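Local coordinates for PncC family amidohydrolase (Enterobacter asburiae, PDB 6L19), which probably hydrolyses an amide bond of a pyridine nucleotide, as PncC-family nicotinamide mononucleotide deamidases of the competence-damage (CinA C-terminal) family do, at residues F128-R133 against E137-L142. The protein carries 3 engineered substitutions. Residues are numbered along the deposited sequence; the frame is centred on the assembly and turned at random. Where two conformers were deposited one is given.
Sequences FAWNIR and ETRTML. Engineered in segment 137-142: Glu-137 (natural residue Gln), Met-141 (natural residue Val).
Trp-130 and Glu-137 face each other in a hydrogen-bonded pair of an antiparallel beta hairpin: Trp-130 N gives a nearly straight bond to Glu-137 O (2.9 Å, 168°), and Glu-137 N returns one to Trp-130 O. Phe-128 and Arg-139 form the next such pair: Phe-128 N donates to Arg-139 O (2.9 Å) and Arg-139 N donates back to Phe-128 O. Between them, Ala-129 and Thr-138 make a non-hydrogen-bonded pair on the other face of the sheet, where methyl CB of Ala-129 meets CG2 of Thr-138 at 4.0 Å. Two CA-H...O contacts, Thr-138 CA to Phe-128 O and Ala-129 CA to Glu-137 O, add to the backbone pairing.

On the Trp-130 face, the six-membered ring of the indole turns its CE3-CZ3 edge to the partner strand, Trp-130 CE3 lying 3.4 Å from Glu-137 O, which sits near the ring plane. With CG anti to the backbone N (chi1 159°) and an extended chain, the engineered Glu-137 runs past this ring, its CG 3.9 Å from Trp-130 CE3 and its carboxylate plane turned 43° from the indole. Trp-130 CZ3 also reaches CB of Arg-139 (4.1 Å). In one of two Arg-139 conformers, Glu-137 OE2 lies over a guanidinium face, offset toward the rim, a salt bridge of charges alone, and NH1 makes a bent hydrogen bond to Thr-138 O from above the carbonyl plane; both are provisional. At the other end, CE1 of Phe-128 touches CG of the engineered Met-141 (4.1 Å), the two side chains crossing at about a right angle.

Helix 147-165 packs on this aromatic face: Trp-130 NE1 donates a hydrogen bond to Ser-158 O, and Phe-157 meets Phe-128 edge-to-face. Across the sheet, Ala-129 rests on Val-89 and Ala-93 of helix 86-100, and Thr-138 OG1 is hydrogen-bonded to Glu-86 OE1. Strand 125-132 is thus sandwiched between these helices, joined on one edge to strand 104-110 and on the other to 135-142, the outermost strand of the chain's mixed sheet on that side.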
loop_
_atom_site.group_PDB
_atom_site.type_symbol
_atom_site.label_atom_id
_atom_site.label_comp_id
_atom_site.label_asym_id
_atom_site.label_seq_id
_atom_site.Cartn_x
_atom_site.Cartn_y
_atom_site.Cartn_z
ATOM N N PHE A 128 6.172 3.460 15.523
ATOM C CA PHE A 128 4.902 3.976 15.042
ATOM C C PHE A 128 4.878 5.483 15.197
ATOM O O PHE A 128 5.359 6.007 16.203
ATOM C CB PHE A 128 3.730 3.397 15.850
ATOM C CG PHE A 128 3.624 1.891 15.802
ATOM C CD1 PHE A 128 4.381 1.093 16.657
ATOM C CD2 PHE A 128 2.744 1.275 14.915
ATOM C CE1 PHE A 128 4.275 -0.305 16.616
ATOM C CE2 PHE A 128 2.627 -0.110 14.858
ATOM C CZ PHE A 128 3.393 -0.909 15.714
ATOM N N ALA A 129 4.278 6.176 14.225
ATOM C CA ALA A 129 3.920 7.577 14.386
ATOM C C ALA A 129 2.475 7.768 13.961
ATOM O O ALA A 129 2.029 7.184 12.970
ATOM C CB ALA A 129 4.836 8.526 13.556
ATOM N N TRP A 130 1.746 8.579 14.718
ATOM C CA TRP A 130 0.411 9.030 14.352
ATOM C C TRP A 130 0.445 10.548 14.302
ATOM O O TRP A 130 0.710 11.193 15.320
ATOM C CB TRP A 130 -0.642 8.559 15.360
ATOM C CG TRP A 130 -0.697 7.059 15.590
ATOM C CD1 TRP A 130 -1.579 6.173 15.030
ATOM C CD2 TRP A 130 0.129 6.290 16.484
ATOM N NE1 TRP A 130 -1.327 4.893 15.498
ATOM C CE2 TRP A 130 -0.291 4.946 16.395
ATOM C CE3 TRP A 130 1.192 6.612 17.339
ATOM C CZ2 TRP A 130 0.317 3.921 17.129
ATOM C CZ3 TRP A 130 1.785 5.601 18.072
ATOM C CH2 TRP A 130 1.343 4.267 17.965
ATOM N N ASN A 131 0.210 11.115 13.127
ATOM C CA ASN A 131 0.166 12.559 12.940
ATOM C C ASN A 131 -1.307 12.909 12.759
ATOM O O ASN A 131 -1.913 12.539 11.750
ATOM C CB ASN A 131 1.012 12.980 11.738
ATOM C CG ASN A 131 1.023 14.497 11.511
ATOM O OD1 ASN A 131 0.046 15.178 11.778
ATOM N ND2 ASN A 131 2.140 15.018 11.007
ATOM N N ILE A 132 -1.883 13.591 13.748
ATOM C CA ILE A 132 -3.291 13.979 13.743
ATOM C C ILE A 132 -3.326 15.492 13.568
ATOM O O ILE A 132 -3.033 16.243 14.509
ATOM C CB ILE A 132 -4.011 13.549 15.026
ATOM C CG1 ILE A 132 -4.001 12.025 15.170
ATOM C CG2 ILE A 132 -5.442 14.128 15.052
ATOM C CD1 ILE A 132 -4.407 11.545 16.561
ATOM N N ARG A 133 -3.627 15.934 12.349
ATOM C CA ARG A 133 -3.663 17.356 11.984
ATOM C C ARG A 133 -2.495 18.135 12.583
ATOM O O ARG A 133 -2.668 19.150 13.258
ATOM C CB ARG A 133 -5.010 17.969 12.365
ATOM C CG ARG A 133 -6.116 17.380 11.484
ATOM C CD ARG A 133 -7.475 18.006 11.614
ATOM N NE ARG A 133 -7.496 19.469 11.636
ATOM C CZ ARG A 133 -7.456 20.247 10.561
ATOM N NH1 ARG A 133 -7.349 19.720 9.347
ATOM N NH2 ARG A 133 -7.516 21.565 10.710
ATOM N N GLU A 137 2.271 11.792 17.724
ATOM C CA GLU A 137 2.624 10.895 18.813
ATOM C C GLU A 137 3.448 9.752 18.230
ATOM O O GLU A 137 3.202 9.318 17.099
ATOM C CB GLU A 137 1.350 10.352 19.494
ATOM C CG GLU A 137 1.528 9.057 20.303
ATOM C CD GLU A 137 0.204 8.357 20.698
ATOM O OE1 GLU A 137 -0.895 8.819 20.288
ATOM O OE2 GLU A 137 0.277 7.336 21.435
ATOM N N THR A 138 4.439 9.272 18.975
ATOM C CA THR A 138 5.228 8.133 18.527
ATOM C C THR A 138 5.321 7.102 19.644
ATOM O O THR A 138 5.231 7.438 20.834
ATOM C CB THR A 138 6.656 8.525 18.100
ATOM O OG1 THR A 138 7.336 9.091 19.223
ATOM C CG2 THR A 138 6.657 9.526 16.929
ATOM N N ARG A 139 5.530 5.847 19.254
ATOM C CA ARG A 139 5.778 4.799 20.229
ATOM C C ARG A 139 6.613 3.705 19.590
ATOM O O ARG A 139 6.627 3.534 18.366
ATOM C CB ARG A 139 4.475 4.214 20.784
ATOM C CG ARG A 139 4.113 4.756 22.159
ATOM C CD ARG A 139 2.653 5.167 22.210
ATOM N NE ARG A 139 2.319 5.898 23.430
ATOM C CZ ARG A 139 2.680 7.152 23.675
ATOM N NH1 ARG A 139 3.395 7.827 22.790
ATOM N NH2 ARG A 139 2.322 7.733 24.811
ATOM N N THR A 140 7.310 2.965 20.446
ATOM C CA THR A 140 8.104 1.814 20.044
ATOM C C THR A 140 7.584 0.591 20.788
ATOM O O THR A 140 7.309 0.660 21.989
ATOM C CB THR A 140 9.594 2.026 20.329
ATOM O OG1 THR A 140 10.056 3.182 19.623
ATOM C CG2 THR A 140 10.405 0.816 19.887
ATOM N N MET A 141 7.421 -0.514 20.075
ATOM C CA MET A 141 6.933 -1.751 20.665
ATOM C C MET A 141 7.882 -2.873 20.279
ATOM O O MET A 141 8.473 -2.861 19.198
ATOM C CB MET A 141 5.520 -2.101 20.169
ATOM C CG MET A 141 4.405 -1.170 20.628
ATOM S SD MET A 141 4.169 -0.994 22.400
ATOM C CE MET A 141 3.033 -2.323 22.644
ATOM N N LEU A 142 8.018 -3.853 21.159
ATOM C CA LEU A 142 8.691 -5.094 20.807
ATOM C C LEU A 142 7.646 -6.206 20.794
ATOM O O LEU A 142 7.047 -6.507 21.830
ATOM C CB LEU A 142 9.826 -5.401 21.780
ATOM C CG LEU A 142 10.475 -6.754 21.508
ATOM C CD1 LEU A 142 11.222 -6.719 20.188
ATOM C CD2 LEU A 142 11.416 -7.110 22.651
#